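Local coordinates for manganese-containing pseudocatalase (Thermus thermophilus, PDB 2V8T), which probably works as a catalase, breaking hydrogen peroxide down to water and oxygen at a pair of manganese ions, at residues M41-Q46 with A64-E69; Y192-E197 with E203-L208. One frame throughout, in Å; residues are numbered along the deposited sequence.

Interaction 1 of 2, residues M41-Q46 with A64-E69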
loop_
_atom_site.group_PDB
_atom_site.type_symbol
_atom_site.label_atom_id
_atom_site.label_comp_id
_atom_site.label_asym_id
_atom_site.label_seq_id
_atom_site.Cartn_x
_atom_site.Cartn_y
_atom_site.Cartn_z
ATOM N N MET A 41 12.534 6.688 -13.181
ATOM C CA MET A 41 13.100 6.633 -11.849
ATOM C C MET A 41 14.109 5.501 -11.708
ATOM O O MET A 41 15.078 5.620 -10.939
ATOM C CB MET A 41 11.962 6.517 -10.840
ATOM C CG MET A 41 11.095 7.804 -10.756
ATOM S SD MET A 41 11.938 9.119 -9.789
ATOM C CE MET A 41 11.164 10.647 -10.363
ATOM N N ASN A 42 13.917 4.393 -12.443
ATOM C CA ASN A 42 14.941 3.371 -12.475
ATOM C C ASN A 42 16.291 3.964 -12.933
ATOM O O ASN A 42 17.309 3.779 -12.291
ATOM C CB ASN A 42 14.544 2.207 -13.428
ATOM C CG ASN A 42 13.761 1.158 -12.661
ATOM O OD1 ASN A 42 14.364 0.307 -12.044
ATOM N ND2 ASN A 42 12.436 1.240 -12.671
ATOM N N TYR A 43 16.248 4.633 -14.096
ATOM C CA TYR A 43 17.542 5.101 -14.646
ATOM C C TYR A 43 18.074 6.252 -13.827
ATOM O O TYR A 43 19.306 6.390 -13.668
ATOM C CB TYR A 43 17.376 5.456 -16.104
ATOM C CG TYR A 43 16.725 4.383 -16.925
ATOM C CD1 TYR A 43 16.732 3.015 -16.595
ATOM C CD2 TYR A 43 16.030 4.739 -18.081
ATOM C CE1 TYR A 43 16.019 2.094 -17.321
ATOM C CE2 TYR A 43 15.340 3.823 -18.853
ATOM C CZ TYR A 43 15.325 2.477 -18.446
ATOM O OH TYR A 43 14.619 1.532 -19.128
ATOM N N MET A 44 17.201 7.093 -13.293
ATOM C CA MET A 44 17.657 8.207 -12.479
ATOM C C MET A 44 18.401 7.679 -11.266
ATOM O O MET A 44 19.538 8.084 -10.979
ATOM C CB MET A 44 16.503 9.081 -12.076
ATOM C CG MET A 44 16.871 10.368 -11.555
ATOM S SD MET A 44 17.773 11.453 -12.687
ATOM C CE MET A 44 16.707 11.799 -13.632
ATOM N N TYR A 45 17.759 6.787 -10.476
ATOM C CA TYR A 45 18.422 6.283 -9.277
ATOM C C TYR A 45 19.636 5.446 -9.613
ATOM O O TYR A 45 20.651 5.530 -8.919
ATOM C CB TYR A 45 17.436 5.569 -8.360
ATOM C CG TYR A 45 16.646 6.559 -7.546
ATOM C CD1 TYR A 45 17.039 6.933 -6.272
ATOM C CD2 TYR A 45 15.534 7.208 -8.046
ATOM C CE1 TYR A 45 16.375 7.885 -5.570
ATOM C CE2 TYR A 45 14.837 8.197 -7.357
ATOM C CZ TYR A 45 15.297 8.511 -6.084
ATOM O OH TYR A 45 14.614 9.463 -5.332
ATOM N N GLN A 46 19.574 4.608 -10.672
ATOM C CA GLN A 46 20.780 3.887 -11.046
ATOM C C GLN A 46 21.917 4.860 -11.342
ATOM O O GLN A 46 23.080 4.624 -11.006
ATOM C CB GLN A 46 20.537 2.989 -12.268
ATOM C CG GLN A 46 19.673 1.781 -11.927
ATOM C CD GLN A 46 19.210 1.085 -13.183
ATOM O OE1 GLN A 46 19.749 1.345 -14.255
ATOM N NE2 GLN A 46 18.230 0.201 -13.084
ATOM N N ALA A 64 22.761 7.698 -17.429
ATOM C CA ALA A 64 22.496 9.047 -17.011
ATOM C C ALA A 64 21.731 9.823 -18.089
ATOM O O ALA A 64 20.851 10.646 -17.789
ATOM C CB ALA A 64 23.782 9.766 -16.635
ATOM N N ASN A 65 22.112 9.613 -19.346
ATOM C CA ASN A 65 21.500 10.324 -20.452
ATOM C C ASN A 65 20.085 9.812 -20.764
ATOM O O ASN A 65 19.177 10.601 -20.996
ATOM C CB ASN A 65 22.382 10.216 -21.687
ATOM C CG ASN A 65 21.849 11.031 -22.818
ATOM O OD1 ASN A 65 21.816 12.270 -22.746
ATOM N ND2 ASN A 65 21.400 10.375 -23.869
ATOM N N ILE A 66 19.901 8.486 -20.777
ATOM C CA ILE A 66 18.560 7.956 -21.023
ATOM C C ILE A 66 17.622 8.386 -19.893
ATOM O O ILE A 66 16.468 8.740 -20.157
ATOM C CB ILE A 66 18.571 6.457 -21.306
ATOM C CG1 ILE A 66 19.311 6.180 -22.609
ATOM C CG2 ILE A 66 17.135 5.914 -21.375
ATOM C CD1 ILE A 66 19.491 4.684 -22.919
ATOM N N ALA A 67 18.103 8.428 -18.639
ATOM C CA ALA A 67 17.271 8.936 -17.559
ATOM C C ALA A 67 16.725 10.328 -17.915
ATOM O O ALA A 67 15.567 10.661 -17.656
ATOM C CB ALA A 67 18.064 9.030 -16.267
ATOM N N THR A 68 17.613 11.188 -18.442
ATOM C CA THR A 68 17.213 12.550 -18.787
ATOM C C THR A 68 16.141 12.556 -19.866
ATOM O O THR A 68 15.192 13.324 -19.819
ATOM C CB THR A 68 18.437 13.371 -19.197
ATOM O OG1 THR A 68 19.427 13.227 -18.191
ATOM C CG2 THR A 68 18.086 14.836 -19.351
ATOM N N GLU A 69 16.309 11.696 -20.896
ATOM C CA GLU A 69 15.280 11.608 -21.917
ATOM C C GLU A 69 13.918 11.217 -21.286
ATOM O O GLU A 69 12.869 11.741 -21.674
ATOM C CB GLU A 69 15.645 10.599 -23.024
ATOM C CG GLU A 69 14.552 10.604 -24.076
ATOM C CD GLU A 69 14.786 9.808 -25.346
ATOM O OE1 GLU A 69 15.862 9.177 -25.518
ATOM O OE2 GLU A 69 13.824 9.800 -26.171
#
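Tyr43 and Met44 of helix 36-49 pack on Ile66 and Ala67 of helix 57-85. The two helices form a hairpin of the ferritin-like helical bundle. They run roughly antiparallel, at 142° over these segments, with axes 8.0 Å apart. No hydrogen bond crosses; the contact is apolar and buried. Tyr43 comes first. Tyr43 CB rests on CB of Ala67 at 3.6 Å, where the backbones are nearest. With CG anti to the carbonyl carbon (chi1 -51°), the ring of Tyr43 swings to Ile66 and meets its CG2 obliquely. There Tyr43 CD2 lies 3.7 Å from CG2 of Ile66, and CE2 is about as near to the same methyl. The hydroxyl goes beyond both segments and hydrogen-bonds Glu155, a manganese ligand. Tyr43 is thus a second-shell residue, held by packing at its base and by Glu155 at its end. Met44 follows. Its CG is anti to the backbone N (chi1 -166°), and bends at the next two torsions bring Met44 CE back to CB of Ala67 at 4.1 Å. The small Ala67 lets the helices come close. Its methyl CB rests against both Tyr43 CB and the backbone of Met44, with Ala67 CB 3.7 Å from Met44 N.

Interaction 2 of 2, residues Y192-E197 with E203-L208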
loop_
_atom_site.group_PDB
_atom_site.type_symbol
_atom_site.label_atom_id
_atom_site.label_comp_id
_atom_site.label_asym_id
_atom_site.label_seq_id
_atom_site.Cartn_x
_atom_site.Cartn_y
_atom_site.Cartn_z
ATOM N N TYR A 192 20.516 -0.644 -24.392
ATOM C CA TYR A 192 20.828 -1.544 -23.288
ATOM C C TYR A 192 21.264 -2.919 -23.781
ATOM O O TYR A 192 22.146 -3.554 -23.187
ATOM C CB TYR A 192 19.645 -1.642 -22.315
ATOM C CG TYR A 192 19.362 -0.336 -21.591
ATOM C CD1 TYR A 192 20.378 0.432 -21.043
ATOM C CD2 TYR A 192 18.060 0.142 -21.457
ATOM C CE1 TYR A 192 20.102 1.604 -20.348
ATOM C CE2 TYR A 192 17.783 1.319 -20.777
ATOM C CZ TYR A 192 18.810 2.051 -20.209
ATOM O OH TYR A 192 18.612 3.226 -19.536
ATOM N N GLY A 193 20.680 -3.365 -24.899
ATOM C CA GLY A 193 21.113 -4.619 -25.474
ATOM C C GLY A 193 22.570 -4.557 -25.969
ATOM O O GLY A 193 23.347 -5.494 -25.746
ATOM N N LYS A 194 22.924 -3.455 -26.634
ATOM C CA LYS A 194 24.325 -3.249 -27.053
ATOM C C LYS A 194 25.252 -3.160 -25.860
ATOM O O LYS A 194 26.374 -3.687 -25.900
ATOM C CB LYS A 194 24.410 -1.985 -27.941
ATOM C CG LYS A 194 23.829 -2.186 -29.331
ATOM C CD LYS A 194 23.773 -0.866 -30.118
ATOM C CE LYS A 194 23.109 -0.983 -31.473
ATOM N NZ LYS A 194 23.982 -1.738 -32.432
ATOM N N ALA A 195 24.821 -2.504 -24.782
ATOM C CA ALA A 195 25.645 -2.437 -23.597
ATOM C C ALA A 195 25.884 -3.855 -23.023
ATOM O O ALA A 195 27.007 -4.211 -22.671
ATOM C CB ALA A 195 24.973 -1.553 -22.546
ATOM N N LEU A 196 24.820 -4.666 -22.960
ATOM C CA LEU A 196 24.976 -6.051 -22.479
ATOM C C LEU A 196 25.858 -6.853 -23.417
ATOM O O LEU A 196 26.676 -7.669 -22.931
ATOM C CB LEU A 196 23.605 -6.711 -22.336
ATOM C CG LEU A 196 22.812 -6.257 -21.118
ATOM C CD1 LEU A 196 21.335 -6.588 -21.268
ATOM C CD2 LEU A 196 23.408 -6.827 -19.846
ATOM N N GLU A 197 25.757 -6.679 -24.720
ATOM C CA GLU A 197 26.640 -7.394 -25.640
ATOM C C GLU A 197 28.104 -7.067 -25.351
ATOM O O GLU A 197 28.964 -7.941 -25.337
ATOM C CB GLU A 197 26.282 -6.941 -27.117
ATOM C CG GLU A 197 24.912 -7.373 -27.653
ATOM C CD GLU A 197 24.333 -6.871 -29.011
ATOM O OE1 GLU A 197 24.793 -5.752 -29.516
ATOM O OE2 GLU A 197 23.367 -7.587 -29.414
ATOM N N GLU A 203 24.292 -11.800 -27.421
ATOM C CA GLU A 203 23.762 -10.958 -28.491
ATOM C C GLU A 203 22.317 -10.550 -28.224
ATOM O O GLU A 203 21.381 -10.928 -28.925
ATOM C CB GLU A 203 23.868 -11.684 -29.836
ATOM C CG GLU A 203 25.336 -11.935 -30.192
ATOM C CD GLU A 203 25.508 -12.630 -31.531
ATOM O OE1 GLU A 203 24.508 -12.696 -32.321
ATOM O OE2 GLU A 203 26.663 -13.083 -31.758
ATOM N N MET A 204 22.124 -9.752 -27.163
ATOM C CA MET A 204 20.778 -9.417 -26.709
ATOM C C MET A 204 19.935 -8.774 -27.758
ATOM O O MET A 204 18.703 -8.974 -27.798
ATOM C CB MET A 204 20.862 -8.536 -25.465
ATOM C CG MET A 204 21.387 -9.228 -24.245
ATOM S SD MET A 204 20.446 -10.672 -23.734
ATOM C CE MET A 204 18.899 -9.897 -23.252
ATOM N N THR A 205 20.505 -7.930 -28.645
ATOM C CA THR A 205 19.678 -7.284 -29.637
ATOM C C THR A 205 19.054 -8.270 -30.606
ATOM O O THR A 205 18.038 -7.922 -31.254
ATOM C CB THR A 205 20.427 -6.194 -30.424
ATOM O OG1 THR A 205 21.517 -6.742 -31.142
ATOM C CG2 THR A 205 20.865 -5.037 -29.525
ATOM N N LYS A 206 19.593 -9.482 -30.741
ATOM C CA LYS A 206 19.014 -10.457 -31.607
ATOM C C LYS A 206 17.659 -10.996 -31.107
ATOM O O LYS A 206 16.903 -11.582 -31.865
ATOM C CB LYS A 206 19.977 -11.659 -31.773
ATOM C CG LYS A 206 19.480 -12.923 -32.495
ATOM C CD LYS A 206 20.552 -13.982 -32.563
ATOM C CE LYS A 206 19.962 -15.295 -33.052
ATOM N NZ LYS A 206 21.164 -16.212 -33.108
ATOM N N MET A 207 17.357 -10.755 -29.842
ATOM C CA MET A 207 16.058 -11.122 -29.289
ATOM C C MET A 207 14.958 -10.175 -29.721
ATOM O O MET A 207 13.784 -10.484 -29.594
ATOM C CB MET A 207 16.125 -11.052 -27.615
ATOM C CG MET A 207 15.194 -12.027 -26.991
ATOM S SD MET A 207 15.381 -11.961 -25.281
ATOM C CE MET A 207 16.833 -12.948 -25.103
ATOM N N LEU A 208 15.317 -8.976 -30.181
ATOM C CA LEU A 208 14.336 -7.956 -30.509
ATOM C C LEU A 208 13.710 -8.259 -31.876
ATOM O O LEU A 208 14.391 -8.801 -32.765
ATOM C CB LEU A 208 14.991 -6.574 -30.516
ATOM C CG LEU A 208 15.584 -6.157 -29.161
ATOM C CD1 LEU A 208 16.424 -4.882 -29.281
ATOM C CD2 LEU A 208 14.500 -5.973 -28.088
HETATM O O HOH W 1 23.863 -4.559 -31.879
#
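The carboxylate of Glu197, in the conformer described here (one of two deposited), is gripped through OE2 by Thr205. Thr205 OG1 donates to the syn lone pair of Glu197 OE2 at 2.7 Å. Thr205 N reaches Glu197 OE2 from above the carboxylate plane, 44° out of it, at 3.0 Å. At the other oxygen, a water donates to Glu197 OE1 at 2.8 Å. That water also donates to Thr205 OG1 and accepts from Lys194 NZ, which further bonds Lys249 O. The Glu197 chain is extended beyond CG and crosses the threonine at about a right angle. A valine in place of Thr205 has no hydroxyl and is likely to leave OE2 of Glu197 without its syn donor and the water without one acceptor. Gly193 gives the loop room: a beta carbon there would lie about 3.0 Å from CG2 of Thr205, a clash. CG of Met204 packs on CB of Leu196 at 3.9 Å, the two chains crossing obliquely. Met204 also packs on Met204 of a neighbouring subunit. The contact folds the loop after helix 172-200 back along that helix. Leu196 and Met204 also touch helix 144-166, at Leu148 and Phe152.

From the N terminus, interaction 1 comes first. It joins helix 36-49 to helix 57-85 and closes the 17-residue connection between its segments. Interaction 2 opens much later and closes five residues that take in the last turn of helix 172-200 and the start of the loop after it. The two loops follow one another; they neither nest nor cross. The centres of interactions 1 and 2 are about 19 Å apart, yet the two contacts touch. The hydroxyl OH of Tyr192 lies 3.3 Å from CD2 of Tyr43 and packs near Ile66, and the two tyrosine rings meet edge-to-face. Helix 172-200 is thereby tied to the first hairpin. Helix 144-166 borders both contacts.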